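Local structure of CELL WALL surface anchor family protein (Streptococcus pneumoniae, 2WW8) at residues G212-E217 / V587-S592; I593-I598 / G665-T670; A463-K468 / G490-N495; M450-T455 / I500-F505. The protein is a pilus adhesin of Streptococcus pneumoniae that probably attaches the bacterium to host cells through an integrin I-like domain carried on a stalk of beta domains. All coordinates share one frame; numbering follows the deposited sequence.

In the fold
Interactions 1 and 2 lie side by side, their centres 12 Å apart, and meet where Thr-214 N comes within 2.7 Å of Thr-670 OG1, a probable hydrogen bond. The chain passes directly from strand 587-591 into strand 593-601. Interactions 3 and 4 are far away, about 64 and 53 Å from interaction 1 between centres, yet both are nested inside the loop that interaction 1 closes. Interaction 3 is nested in turn within interaction 4, and the two touch through Asn-495 and Lys-454. Both belong to the long excursion between the parallel strands 379-386 and 533-539. Interaction 1 therefore closes the base of the magnesium-binding, integrin I-like domain, interaction 2 continues into the stalk, and interactions 3 and 4 lie far from that base.

Interaction 1 of 4, residues G212-E217 / V587-S592; sequences GKTVYE and VTEKKS
Val-215 and Lys-590 trade two backbone hydrogen bonds, Val-215 N to Lys-590 O at 2.9 Å and Lys-590 N to Val-215 O at 2.8 Å. Glu-217 and Thr-588 do the same two residues on, and at the other end Ser-592 N closes the ladder on Lys-213 O at 2.8 Å. Between these rungs the carbonyls also receive CA-H contacts, such as Glu-589 CA to Val-215 O at 3.4 Å. Ser-592 OG turns to Glu-186 O.

On the face carrying Tyr-216 and Glu-589 the two side chains run alongside each other, with ring and carboxylate planes 83° apart. Glu-589 has CG anti to its backbone nitrogen (chi1 154°), which lets the chain follow the ring until OE1 and Tyr-216 OH share one water, 2.8 Å from OE1. His-584 also bonds OE1. Val-587 CG2 touches the same ring at Tyr-216 CD1, 3.9 Å away, while Thr-214 CG2 rests on Glu-589 CG at 3.6 Å. On the face of Val-215, Glu-217 and Lys-590, Glu-217 lies at about a right angle to Lys-590, with OE2 against the methylene CD at 3.4 Å. The charged ends stop short of a salt bridge, and Glu-217 is paired instead with Lys-221.

This is a regular antiparallel strand pair. One strand leads into the magnesium-binding, integrin I-like domain and the other leaves it, so the pairing joins the two connections by which a domain inserted in a stalk is attached.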
loop_
_atom_site.group_PDB
_atom_site.type_symbol
_atom_site.label_atom_id
_atom_site.label_comp_id
_atom_site.label_asym_id
_atom_site.label_seq_id
_atom_site.Cartn_x
_atom_site.Cartn_y
_atom_site.Cartn_z
ATOM N N GLY A 212 -12.907 -2.161 6.163
ATOM C CA GLY A 212 -14.096 -3.014 6.297
ATOM C C GLY A 212 -14.865 -3.239 4.998
ATOM O O GLY A 212 -14.431 -2.886 3.869
ATOM N N LYS A 213 -16.046 -3.813 5.176
ATOM C CA LYS A 213 -16.927 -4.109 4.061
ATOM C C LYS A 213 -18.376 -3.879 4.517
ATOM O O LYS A 213 -18.774 -4.276 5.618
ATOM C CB LYS A 213 -16.732 -5.563 3.599
ATOM C CG LYS A 213 -17.599 -5.955 2.387
ATOM C CD LYS A 213 -17.274 -7.344 1.843
ATOM C CE LYS A 213 -15.801 -7.500 1.390
ATOM N NZ LYS A 213 -15.481 -8.915 0.940
ATOM N N THR A 214 -19.169 -3.240 3.666
ATOM C CA THR A 214 -20.589 -3.124 3.909
ATOM C C THR A 214 -21.323 -4.282 3.199
ATOM O O THR A 214 -21.188 -4.456 1.987
ATOM C CB THR A 214 -21.117 -1.708 3.438
ATOM O OG1 THR A 214 -20.390 -0.687 4.148
ATOM C CG2 THR A 214 -22.610 -1.575 3.773
ATOM N N VAL A 215 -22.140 -5.033 3.946
ATOM C CA VAL A 215 -22.907 -6.200 3.459
ATOM C C VAL A 215 -24.387 -5.838 3.458
ATOM O O VAL A 215 -24.900 -5.345 4.478
ATOM C CB VAL A 215 -22.699 -7.439 4.361
ATOM C CG1 VAL A 215 -23.309 -8.675 3.665
ATOM C CG2 VAL A 215 -21.222 -7.637 4.615
ATOM N N TYR A 216 -25.073 -6.015 2.322
ATOM C CA TYR A 216 -26.495 -5.779 2.279
ATOM C C TYR A 216 -27.173 -7.149 2.319
ATOM O O TYR A 216 -26.761 -8.059 1.599
ATOM C CB TYR A 216 -26.832 -5.030 0.985
ATOM C CG TYR A 216 -26.120 -3.696 0.904
ATOM C CD1 TYR A 216 -26.573 -2.612 1.656
ATOM C CD2 TYR A 216 -25.001 -3.527 0.086
ATOM C CE1 TYR A 216 -25.922 -1.396 1.622
ATOM C CE2 TYR A 216 -24.338 -2.316 0.033
ATOM C CZ TYR A 216 -24.820 -1.264 0.794
ATOM O OH TYR A 216 -24.169 -0.064 0.761
ATOM N N GLU A 217 -28.213 -7.338 3.118
ATOM C CA GLU A 217 -28.830 -8.664 3.153
ATOM C C GLU A 217 -30.309 -8.470 2.882
ATOM O O GLU A 217 -30.933 -7.539 3.396
ATOM C CB GLU A 217 -28.550 -9.381 4.492
ATOM C CG GLU A 217 -27.060 -9.420 4.890
ATOM C CD GLU A 217 -26.748 -10.030 6.276
ATOM O OE1 GLU A 217 -27.470 -10.973 6.686
ATOM O OE2 GLU A 217 -25.782 -9.573 6.954
ATOM N N VAL A 587 -33.225 -4.207 1.626
ATOM C CA VAL A 587 -32.062 -4.868 2.240
ATOM C C VAL A 587 -31.850 -4.264 3.640
ATOM O O VAL A 587 -32.182 -3.065 3.851
ATOM C CB VAL A 587 -30.782 -4.747 1.342
ATOM C CG1 VAL A 587 -30.997 -5.377 -0.036
ATOM C CG2 VAL A 587 -30.353 -3.271 1.135
ATOM N N THR A 588 -31.232 -5.003 4.550
ATOM C CA THR A 588 -30.602 -4.352 5.724
ATOM C C THR A 588 -29.072 -4.268 5.572
ATOM O O THR A 588 -28.426 -5.135 5.017
ATOM C CB THR A 588 -30.890 -5.101 7.055
ATOM O OG1 THR A 588 -29.972 -6.192 7.188
ATOM C CG2 THR A 588 -32.317 -5.662 7.126
ATOM N N GLU A 589 -28.453 -3.216 6.069
ATOM C CA GLU A 589 -27.057 -3.047 5.825
ATOM C C GLU A 589 -26.317 -3.481 7.116
ATOM O O GLU A 589 -26.795 -3.182 8.222
ATOM C CB GLU A 589 -26.885 -1.582 5.467
ATOM C CG GLU A 589 -25.564 -1.064 5.758
ATOM C CD GLU A 589 -25.380 0.426 5.488
ATOM O OE1 GLU A 589 -26.106 1.048 4.673
ATOM O OE2 GLU A 589 -24.447 0.969 6.119
ATOM N N LYS A 590 -25.199 -4.199 7.005
ATOM C CA LYS A 590 -24.430 -4.528 8.207
ATOM C C LYS A 590 -22.976 -4.344 7.867
ATOM O O LYS A 590 -22.567 -4.710 6.766
ATOM C CB LYS A 590 -24.664 -5.997 8.594
ATOM C CG LYS A 590 -25.977 -6.155 9.337
ATOM C CD LYS A 590 -26.420 -7.597 9.626
ATOM C CE LYS A 590 -27.824 -7.538 10.283
ATOM N NZ LYS A 590 -28.602 -8.823 10.194
ATOM N N LYS A 591 -22.172 -3.780 8.759
ATOM C CA LYS A 591 -20.744 -3.635 8.520
ATOM C C LYS A 591 -20.051 -4.925 8.952
ATOM O O LYS A 591 -20.551 -5.578 9.875
ATOM C CB LYS A 591 -20.247 -2.379 9.228
ATOM C CG LYS A 591 -20.987 -1.193 8.652
ATOM C CD LYS A 591 -20.283 0.059 9.023
ATOM C CE LYS A 591 -21.104 1.223 8.474
ATOM N NZ LYS A 591 -20.315 2.440 8.775
ATOM N N SER A 592 -18.977 -5.306 8.262
ATOM C CA SER A 592 -18.250 -6.535 8.529
ATOM C C SER A 592 -17.353 -6.427 9.769
ATOM O O SER A 592 -17.052 -7.459 10.392
ATOM C CB SER A 592 -17.351 -6.855 7.351
ATOM O OG SER A 592 -16.367 -5.834 7.285
HETATM O O HOH W 1 -25.412 2.268 2.202
#

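Interaction 2 of 4, residues I593-I598 / G665-T670; sequences IENGTI and GLYLGT
Ile-593 and Leu-668 begin as an ordinary antiparallel hydrogen-bonded pair, with Leu-668 N to Ile-593 O at 3.0 Å, but the register then slips by one residue at a G1 beta bulge, where Asn-595 and Gly-596 both face Leu-666. A second G1 bulge follows on the other strand, Gly-665 and Leu-666 both facing Gly-596; Gly-596 and Leu-666 exchange two backbone hydrogen bonds, N to O in each direction.

The Tyr-667 ring lies over the bulge, with Asn-595 N 3.4 Å above the centre of one face. A chi1 of -168° sets Asn-595 CG beside its own carbonyl carbon, and the amide ends up nearly parallel to that ring, 10° between planes, with CB 3.5 Å from Tyr-667 OH. Glu-594 arrives at the ring edge, OE2 being 3.8 Å from Tyr-667 CE2. A water that accepts from Gly-665 N lies 3.0 Å from Asn-595 OD1 and may donate to it. Beneath the strands Ile-593 CG2 packs on Leu-666 CB at 3.7 Å, and Ile-598 CG1 meets Leu-666 CD1.

These aliphatic side chains continue onto strand 203-218, where Val-210 touches Ile-593, Ile-598 and Leu-668. Within its own sheet, strand 593-601 runs between strands 660-668 and 699-701.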
loop_
_atom_site.group_PDB
_atom_site.type_symbol
_atom_site.label_atom_id
_atom_site.label_comp_id
_atom_site.label_asym_id
_atom_site.label_seq_id
_atom_site.Cartn_x
_atom_site.Cartn_y
_atom_site.Cartn_z
ATOM N N ILE A 593 -16.908 -5.218 10.104
ATOM C CA ILE A 593 -16.084 -4.999 11.303
ATOM C C ILE A 593 -16.943 -4.255 12.308
ATOM O O ILE A 593 -17.367 -3.121 12.087
ATOM C CB ILE A 593 -14.752 -4.350 10.988
ATOM C CG1 ILE A 593 -13.981 -5.307 10.071
ATOM C CG2 ILE A 593 -13.941 -4.000 12.316
ATOM C CD1 ILE A 593 -12.868 -4.586 9.369
ATOM N N GLU A 594 -17.294 -4.959 13.371
ATOM C CA GLU A 594 -18.207 -4.372 14.316
ATOM C C GLU A 594 -17.726 -4.606 15.771
ATOM O O GLU A 594 -17.840 -5.713 16.261
ATOM C CB GLU A 594 -19.588 -4.967 14.051
ATOM C CG GLU A 594 -20.421 -4.592 15.234
ATOM C CD GLU A 594 -21.823 -4.257 14.915
ATOM O OE1 GLU A 594 -22.543 -5.127 14.334
ATOM O OE2 GLU A 594 -22.171 -3.121 15.328
ATOM N N ASN A 595 -17.172 -3.570 16.408
ATOM C CA ASN A 595 -16.429 -3.591 17.678
ATOM C C ASN A 595 -15.346 -4.652 17.475
ATOM O O ASN A 595 -15.240 -5.594 18.267
ATOM C CB ASN A 595 -17.350 -4.006 18.844
ATOM C CG ASN A 595 -16.702 -3.770 20.187
ATOM O OD1 ASN A 595 -15.770 -2.997 20.310
ATOM N ND2 ASN A 595 -17.173 -4.475 21.206
ATOM N N GLY A 596 -14.627 -4.525 16.358
ATOM C CA GLY A 596 -13.441 -5.329 16.098
ATOM C C GLY A 596 -12.238 -4.948 16.951
ATOM O O GLY A 596 -12.155 -3.796 17.431
ATOM N N THR A 597 -11.328 -5.902 17.107
ATOM C CA THR A 597 -10.107 -5.758 17.903
ATOM C C THR A 597 -8.845 -6.185 17.147
ATOM O O THR A 597 -8.755 -7.273 16.568
ATOM C CB THR A 597 -10.281 -6.651 19.173
ATOM O OG1 THR A 597 -11.424 -6.147 19.884
ATOM C CG2 THR A 597 -9.067 -6.620 20.116
ATOM N N ILE A 598 -7.816 -5.366 17.184
ATOM C CA ILE A 598 -6.520 -5.864 16.730
ATOM C C ILE A 598 -5.707 -6.274 17.946
ATOM O O ILE A 598 -5.623 -5.487 18.892
ATOM C CB ILE A 598 -5.733 -4.814 15.972
ATOM C CG1 ILE A 598 -6.485 -4.374 14.725
ATOM C CG2 ILE A 598 -4.300 -5.359 15.638
ATOM C CD1 ILE A 598 -5.927 -3.126 14.075
ATOM N N GLY A 665 -12.651 -1.444 19.592
ATOM C CA GLY A 665 -13.721 -0.532 19.234
ATOM C C GLY A 665 -13.706 -0.144 17.763
ATOM O O GLY A 665 -13.938 1.020 17.479
ATOM N N LEU A 666 -13.379 -1.073 16.867
ATOM C CA LEU A 666 -13.350 -0.780 15.437
ATOM C C LEU A 666 -14.711 -1.055 14.827
ATOM O O LEU A 666 -15.230 -2.149 15.013
ATOM C CB LEU A 666 -12.357 -1.711 14.696
ATOM C CG LEU A 666 -10.892 -1.478 15.203
ATOM C CD1 LEU A 666 -9.833 -2.402 14.541
ATOM C CD2 LEU A 666 -10.532 -0.032 14.913
ATOM N N TYR A 667 -15.227 -0.119 14.037
ATOM C CA TYR A 667 -16.509 -0.241 13.326
ATOM C C TYR A 667 -16.280 0.273 11.905
ATOM O O TYR A 667 -16.107 1.480 11.746
ATOM C CB TYR A 667 -17.636 0.551 14.013
ATOM C CG TYR A 667 -17.987 0.124 15.441
ATOM C CD1 TYR A 667 -17.167 0.502 16.534
ATOM C CD2 TYR A 667 -19.130 -0.635 15.695
ATOM C CE1 TYR A 667 -17.489 0.114 17.809
ATOM C CE2 TYR A 667 -19.488 -1.009 17.015
ATOM C CZ TYR A 667 -18.626 -0.635 18.046
ATOM O OH TYR A 667 -18.907 -0.954 19.370
ATOM N N LEU A 668 -16.180 -0.615 10.914
ATOM C CA LEU A 668 -15.784 -0.271 9.545
ATOM C C LEU A 668 -16.571 -1.038 8.503
ATOM O O LEU A 668 -16.731 -2.295 8.588
ATOM C CB LEU A 668 -14.296 -0.580 9.337
ATOM C CG LEU A 668 -13.391 0.123 10.353
ATOM C CD1 LEU A 668 -12.051 -0.591 10.450
ATOM C CD2 LEU A 668 -13.235 1.613 9.999
ATOM N N GLY A 669 -17.070 -0.237 7.557
ATOM C CA GLY A 669 -17.680 -0.711 6.333
ATOM C C GLY A 669 -16.796 -0.477 5.131
ATOM O O GLY A 669 -15.582 -0.280 5.233
ATOM N N THR A 670 -17.412 -0.547 3.965
ATOM C CA THR A 670 -16.682 -0.431 2.706
ATOM C C THR A 670 -16.009 0.942 2.643
ATOM O O THR A 670 -16.636 1.922 3.004
ATOM C CB THR A 670 -17.734 -0.589 1.567
ATOM O OG1 THR A 670 -18.108 -1.976 1.474
ATOM C CG2 THR A 670 -17.196 -0.091 0.225
HETATM O O HOH W 2 -13.107 -4.301 20.485
HETATM O O HOH W 3 -17.360 -0.147 21.309
#

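Interaction 3 of 4, residues A463-K468 / G490-N495; sequences AAFPVK and GYIWLN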
loop_
_atom_site.group_PDB
_atom_site.type_symbol
_atom_site.label_atom_id
_atom_site.label_comp_id
_atom_site.label_asym_id
_atom_site.label_seq_id
_atom_site.Cartn_x
_atom_site.Cartn_y
_atom_site.Cartn_z
ATOM N N ALA A 463 -52.366 30.398 -35.562
ATOM C CA ALA A 463 -50.991 30.591 -36.018
ATOM C C ALA A 463 -50.900 30.183 -37.491
ATOM O O ALA A 463 -51.571 29.261 -37.926
ATOM C CB ALA A 463 -50.064 29.712 -35.207
ATOM N N ALA A 464 -50.088 30.902 -38.264
ATOM C CA ALA A 464 -49.908 30.577 -39.686
ATOM C C ALA A 464 -48.406 30.486 -39.995
ATOM O O ALA A 464 -47.650 31.220 -39.382
ATOM C CB ALA A 464 -50.584 31.619 -40.524
ATOM N N PHE A 465 -47.965 29.579 -40.872
ATOM C CA PHE A 465 -46.576 29.588 -41.335
ATOM C C PHE A 465 -46.450 30.632 -42.461
ATOM O O PHE A 465 -47.187 30.508 -43.449
ATOM C CB PHE A 465 -46.318 28.204 -41.906
ATOM C CG PHE A 465 -44.892 27.958 -42.265
ATOM C CD1 PHE A 465 -43.931 27.825 -41.253
ATOM C CD2 PHE A 465 -44.521 27.889 -43.593
ATOM C CE1 PHE A 465 -42.585 27.601 -41.575
ATOM C CE2 PHE A 465 -43.195 27.657 -43.928
ATOM C CZ PHE A 465 -42.222 27.499 -42.917
ATOM N N PRO A 466 -45.553 31.638 -42.332
ATOM C CA PRO A 466 -45.412 32.649 -43.359
ATOM C C PRO A 466 -44.735 32.113 -44.634
ATOM O O PRO A 466 -43.813 31.297 -44.601
ATOM C CB PRO A 466 -44.556 33.759 -42.705
ATOM C CG PRO A 466 -44.290 33.343 -41.333
ATOM C CD PRO A 466 -44.552 31.843 -41.259
ATOM N N VAL A 467 -45.212 32.580 -45.780
ATOM C CA VAL A 467 -44.662 32.071 -47.011
ATOM C C VAL A 467 -44.237 33.288 -47.819
ATOM O O VAL A 467 -45.056 34.078 -48.263
ATOM C CB VAL A 467 -45.669 31.185 -47.794
ATOM C CG1 VAL A 467 -45.026 30.689 -49.085
ATOM C CG2 VAL A 467 -46.117 29.934 -46.958
ATOM N N LYS A 468 -42.927 33.473 -47.986
ATOM C CA LYS A 468 -42.528 34.682 -48.646
ATOM C C LYS A 468 -42.794 34.605 -50.169
ATOM O O LYS A 468 -42.892 33.498 -50.722
ATOM C CB LYS A 468 -41.093 34.986 -48.224
ATOM C CG LYS A 468 -40.104 34.080 -48.876
ATOM C CD LYS A 468 -38.668 34.441 -48.427
ATOM C CE LYS A 468 -37.681 33.291 -48.730
ATOM N NZ LYS A 468 -36.263 33.707 -48.599
ATOM N N GLY A 490 -47.743 34.834 -48.828
ATOM C CA GLY A 490 -48.935 34.399 -48.094
ATOM C C GLY A 490 -48.611 33.651 -46.815
ATOM O O GLY A 490 -47.617 33.952 -46.141
ATOM N N TYR A 491 -49.458 32.680 -46.473
ATOM C CA TYR A 491 -49.379 32.000 -45.189
ATOM C C TYR A 491 -50.137 30.645 -45.306
ATOM O O TYR A 491 -50.926 30.463 -46.230
ATOM C CB TYR A 491 -49.899 32.916 -44.059
ATOM C CG TYR A 491 -51.350 33.317 -44.170
ATOM C CD1 TYR A 491 -51.736 34.480 -44.844
ATOM C CD2 TYR A 491 -52.348 32.538 -43.583
ATOM C CE1 TYR A 491 -53.082 34.857 -44.940
ATOM C CE2 TYR A 491 -53.690 32.890 -43.690
ATOM C CZ TYR A 491 -54.048 34.028 -44.346
ATOM O OH TYR A 491 -55.416 34.279 -44.401
ATOM N N ILE A 492 -49.828 29.721 -44.399
ATOM C CA ILE A 492 -50.393 28.400 -44.316
ATOM C C ILE A 492 -50.895 28.268 -42.870
ATOM O O ILE A 492 -50.083 28.331 -41.928
ATOM C CB ILE A 492 -49.329 27.279 -44.609
ATOM C CG1 ILE A 492 -48.806 27.408 -46.060
ATOM C CG2 ILE A 492 -49.985 25.892 -44.307
ATOM C CD1 ILE A 492 -47.547 26.508 -46.367
ATOM N N TRP A 493 -52.212 28.129 -42.715
ATOM C CA TRP A 493 -52.712 27.923 -41.351
ATOM C C TRP A 493 -52.190 26.623 -40.791
ATOM O O TRP A 493 -52.236 25.595 -41.486
ATOM C CB TRP A 493 -54.238 27.815 -41.355
ATOM C CG TRP A 493 -54.972 29.100 -41.648
ATOM C CD1 TRP A 493 -55.845 29.324 -42.694
ATOM C CD2 TRP A 493 -54.928 30.319 -40.889
ATOM N NE1 TRP A 493 -56.331 30.601 -42.617
ATOM C CE2 TRP A 493 -55.777 31.239 -41.534
ATOM C CE3 TRP A 493 -54.238 30.722 -39.746
ATOM C CZ2 TRP A 493 -55.986 32.547 -41.052
ATOM C CZ3 TRP A 493 -54.446 32.032 -39.251
ATOM C CH2 TRP A 493 -55.319 32.934 -39.917
ATOM N N LEU A 494 -51.716 26.644 -39.540
ATOM C CA LEU A 494 -51.178 25.459 -38.901
ATOM C C LEU A 494 -52.105 24.706 -37.939
ATOM O O LEU A 494 -52.811 25.336 -37.127
ATOM C CB LEU A 494 -49.894 25.784 -38.125
ATOM C CG LEU A 494 -48.782 26.499 -38.899
ATOM C CD1 LEU A 494 -47.667 26.948 -37.969
ATOM C CD2 LEU A 494 -48.273 25.651 -40.117
ATOM N N ASN A 495 -52.001 23.382 -37.988
ATOM C CA ASN A 495 -52.757 22.510 -37.092
ATOM C C ASN A 495 -51.731 21.550 -36.513
ATOM O O ASN A 495 -50.701 21.262 -37.151
ATOM C CB ASN A 495 -53.804 21.640 -37.821
ATOM C CG ASN A 495 -55.095 22.348 -38.143
ATOM O OD1 ASN A 495 -55.339 23.508 -37.817
ATOM N ND2 ASN A 495 -55.976 21.602 -38.800
HETATM O O HOH W 4 -53.903 27.869 -37.281
#
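Ala-464 CB sits against the two large aromatic rings of the other strand, 3.6 Å from Tyr-491 CD2 and 3.8 Å from Trp-493 CE3. The rings belong to alternate residues, so they leave the sheet on the same face and meet each other: Tyr-491 CE2 stands 3.3 Å above the indole plane of Trp-493, toward its rim, while Trp-493 NE1 lies in the plane of the phenol ring, at its edge. Tyr-491 gets there because CG is tucked between its backbone N and carbonyl carbon (chi1 62°), which leans the phenol ring toward Trp-493. The indole in turn offers its edge to the backbone, with CE3 3.5 Å from Ala-463 O in the ring plane.

The other face, that of Phe-465, Val-467 and Ile-492, is apolar. With chi1 at -172° the Phe-465 ring swings away from strand 490-493 and leaves CB to touch Leu-494 CD2 at 3.7 Å. The Val-467 and Ile-492 side chains cross obliquely, Val-467 CG2 lying 3.8 Å from Ile-492 CD1.

Between the two faces, Phe-465 and Ile-492, and Val-467 and Gly-490, form hydrogen-bonded antiparallel pairs. Leu-494 N extends the ladder with an almost straight bond to Ala-463 O (174° at the hydrogen), and a water donates to both Ala-463 O and Leu-494 O.

Helix 469-477 follows directly on strand 461-467 and covers the apolar face, where Met-475 touches Phe-465, Val-467 and Ile-492. Leu-299 of strand 298-299 packs on Phe-465 and Leu-494, and Ile-483 touches the side chains of Tyr-491 and Trp-493.

Interaction 4 of 4, residues M450-T455 / I500-F505; sequences MFTDKT and ILAYPF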
loop_
_atom_site.group_PDB
_atom_site.type_symbol
_atom_site.label_atom_id
_atom_site.label_comp_id
_atom_site.label_asym_id
_atom_site.label_seq_id
_atom_site.Cartn_x
_atom_site.Cartn_y
_atom_site.Cartn_z
ATOM N N MET A 450 -52.897 15.295 -25.189
ATOM C CA MET A 450 -53.217 15.029 -26.574
ATOM C C MET A 450 -54.342 16.047 -26.896
ATOM O O MET A 450 -55.413 15.977 -26.327
ATOM C CB MET A 450 -53.743 13.613 -26.774
ATOM C CG MET A 450 -52.752 12.536 -26.337
ATOM S SD MET A 450 -53.591 10.942 -26.365
ATOM C CE MET A 450 -52.285 9.767 -25.895
ATOM N N PHE A 451 -54.092 16.996 -27.788
ATOM C CA PHE A 451 -54.960 18.177 -27.890
ATOM C C PHE A 451 -56.304 17.770 -28.472
ATOM O O PHE A 451 -56.351 16.925 -29.377
ATOM C CB PHE A 451 -54.285 19.214 -28.800
ATOM C CG PHE A 451 -52.945 19.648 -28.288
ATOM C CD1 PHE A 451 -52.817 20.172 -27.011
ATOM C CD2 PHE A 451 -51.801 19.492 -29.061
ATOM C CE1 PHE A 451 -51.590 20.529 -26.487
ATOM C CE2 PHE A 451 -50.558 19.869 -28.566
ATOM C CZ PHE A 451 -50.433 20.386 -27.286
ATOM N N THR A 452 -57.366 18.366 -27.951
ATOM C CA THR A 452 -58.704 18.146 -28.470
ATOM C C THR A 452 -59.114 19.247 -29.459
ATOM O O THR A 452 -60.191 19.160 -30.075
ATOM C CB THR A 452 -59.733 18.097 -27.336
ATOM O OG1 THR A 452 -59.710 19.370 -26.704
ATOM C CG2 THR A 452 -59.345 17.089 -26.278
ATOM N N ASP A 453 -58.291 20.282 -29.645
ATOM C CA ASP A 453 -58.462 21.334 -30.690
ATOM C C ASP A 453 -57.219 21.223 -31.596
ATOM O O ASP A 453 -56.098 21.305 -31.082
ATOM C CB ASP A 453 -58.462 22.680 -29.963
ATOM C CG ASP A 453 -58.585 23.908 -30.888
ATOM O OD1 ASP A 453 -58.513 23.818 -32.143
ATOM O OD2 ASP A 453 -58.794 24.996 -30.298
ATOM N N LYS A 454 -57.401 20.990 -32.898
ATOM C CA LYS A 454 -56.289 20.838 -33.841
ATOM C C LYS A 454 -55.523 22.145 -34.088
ATOM O O LYS A 454 -54.439 22.119 -34.663
ATOM C CB LYS A 454 -56.925 20.583 -35.218
ATOM C CG LYS A 454 -57.534 19.207 -35.340
ATOM C CD LYS A 454 -57.868 18.908 -36.813
ATOM C CE LYS A 454 -58.507 17.514 -36.859
ATOM N NZ LYS A 454 -58.962 17.122 -38.208
ATOM N N THR A 455 -56.128 23.281 -33.745
ATOM C CA THR A 455 -55.518 24.582 -34.066
ATOM C C THR A 455 -54.282 24.896 -33.222
ATOM O O THR A 455 -54.295 24.864 -31.978
ATOM C CB THR A 455 -56.539 25.731 -33.960
ATOM O OG1 THR A 455 -57.715 25.429 -34.742
ATOM C CG2 THR A 455 -56.010 27.079 -34.471
ATOM N N ILE A 500 -50.500 13.731 -32.651
ATOM C CA ILE A 500 -50.312 14.541 -31.453
ATOM C C ILE A 500 -51.664 14.810 -30.793
ATOM O O ILE A 500 -51.701 15.221 -29.638
ATOM C CB ILE A 500 -49.669 15.913 -31.855
ATOM C CG1 ILE A 500 -48.320 15.768 -32.576
ATOM C CG2 ILE A 500 -49.440 16.843 -30.701
ATOM C CD1 ILE A 500 -47.336 14.774 -32.068
ATOM N N LEU A 501 -52.768 14.639 -31.538
ATOM C CA LEU A 501 -54.096 14.923 -31.051
ATOM C C LEU A 501 -54.688 13.773 -30.233
ATOM O O LEU A 501 -54.124 12.683 -30.171
ATOM C CB LEU A 501 -55.017 15.117 -32.280
ATOM C CG LEU A 501 -54.579 16.266 -33.231
ATOM C CD1 LEU A 501 -55.438 16.266 -34.532
ATOM C CD2 LEU A 501 -54.645 17.636 -32.575
ATOM N N ALA A 502 -55.774 14.099 -29.541
ATOM C CA ALA A 502 -56.612 13.141 -28.820
ATOM C C ALA A 502 -57.131 12.153 -29.888
ATOM O O ALA A 502 -57.218 12.470 -31.090
ATOM C CB ALA A 502 -57.723 13.951 -28.234
ATOM N N TYR A 503 -57.474 10.947 -29.469
ATOM C CA TYR A 503 -58.004 9.941 -30.391
ATOM C C TYR A 503 -58.997 9.055 -29.608
ATOM O O TYR A 503 -58.918 8.969 -28.376
ATOM C CB TYR A 503 -56.813 9.188 -31.018
ATOM C CG TYR A 503 -56.114 8.276 -30.016
ATOM C CD1 TYR A 503 -55.100 8.759 -29.132
ATOM C CD2 TYR A 503 -56.456 6.921 -29.958
ATOM C CE1 TYR A 503 -54.463 7.904 -28.221
ATOM C CE2 TYR A 503 -55.805 6.068 -29.035
ATOM C CZ TYR A 503 -54.834 6.549 -28.192
ATOM O OH TYR A 503 -54.269 5.677 -27.276
ATOM N N PRO A 504 -60.026 8.485 -30.282
ATOM C CA PRO A 504 -60.580 8.926 -31.612
ATOM C C PRO A 504 -61.091 10.370 -31.574
ATOM O O PRO A 504 -61.859 10.762 -30.704
ATOM C CB PRO A 504 -61.695 7.929 -31.888
ATOM C CG PRO A 504 -61.333 6.712 -30.935
ATOM C CD PRO A 504 -60.803 7.378 -29.708
ATOM N N PHE A 505 -60.591 11.203 -32.487
ATOM C CA PHE A 505 -60.736 12.640 -32.323
ATOM C C PHE A 505 -62.187 13.111 -32.311
ATOM O O PHE A 505 -62.563 14.061 -31.593
ATOM C CB PHE A 505 -59.923 13.318 -33.437
ATOM C CG PHE A 505 -59.819 14.772 -33.263
ATOM C CD1 PHE A 505 -58.870 15.321 -32.401
ATOM C CD2 PHE A 505 -60.701 15.621 -33.941
ATOM C CE1 PHE A 505 -58.758 16.727 -32.239
ATOM C CE2 PHE A 505 -60.606 17.005 -33.789
ATOM C CZ PHE A 505 -59.656 17.576 -32.954
HETATM O O HOH W 5 -61.313 16.147 -30.088
#
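Phe-505 and Lys-454 form the odd centre of this contact: the phenyl ring is held between a lysine methylene and a water. Lys-454 CE lies over one face, 4.2 Å from the ring centroid and 27° off its normal, a CH-pi contact made by an extended aliphatic chain. Over the centre of the opposite face sits a water, 3.3 Å above the plane, which donates to Thr-452 O and Phe-505 O and so ties the two loops together. Phe-505 owes this position to a first torsion of -171°, which places CG on the side of the carbonyl carbon, and its edge faces Phe-451 O in the ring plane.

That carbonyl also takes the one direct hydrogen bond between the segments, from Ala-502 N at 2.9 Å, the donor standing well above the carbonyl plane. Leu-501 lies roughly at right angles to Lys-454, CD1 against CG at 3.7 Å. Phe-451 runs alongside Ile-500, CE2 to CG2 at 3.9 Å. At the far end Met-450 SD meets the edge of the Tyr-503 ring, 3.7 Å from CE1, a Met-aromatic contact; Tyr-503 OH bonds Ile-396 N.

Neither segment is helix or strand. Asp-453 OD1 accepts from Thr-455 N, making an Asx turn, while its OD2 bonds Tyr-457 OH. The two irregular loops pack against each other within a large insertion between two parallel strands of the integrin I-like domain.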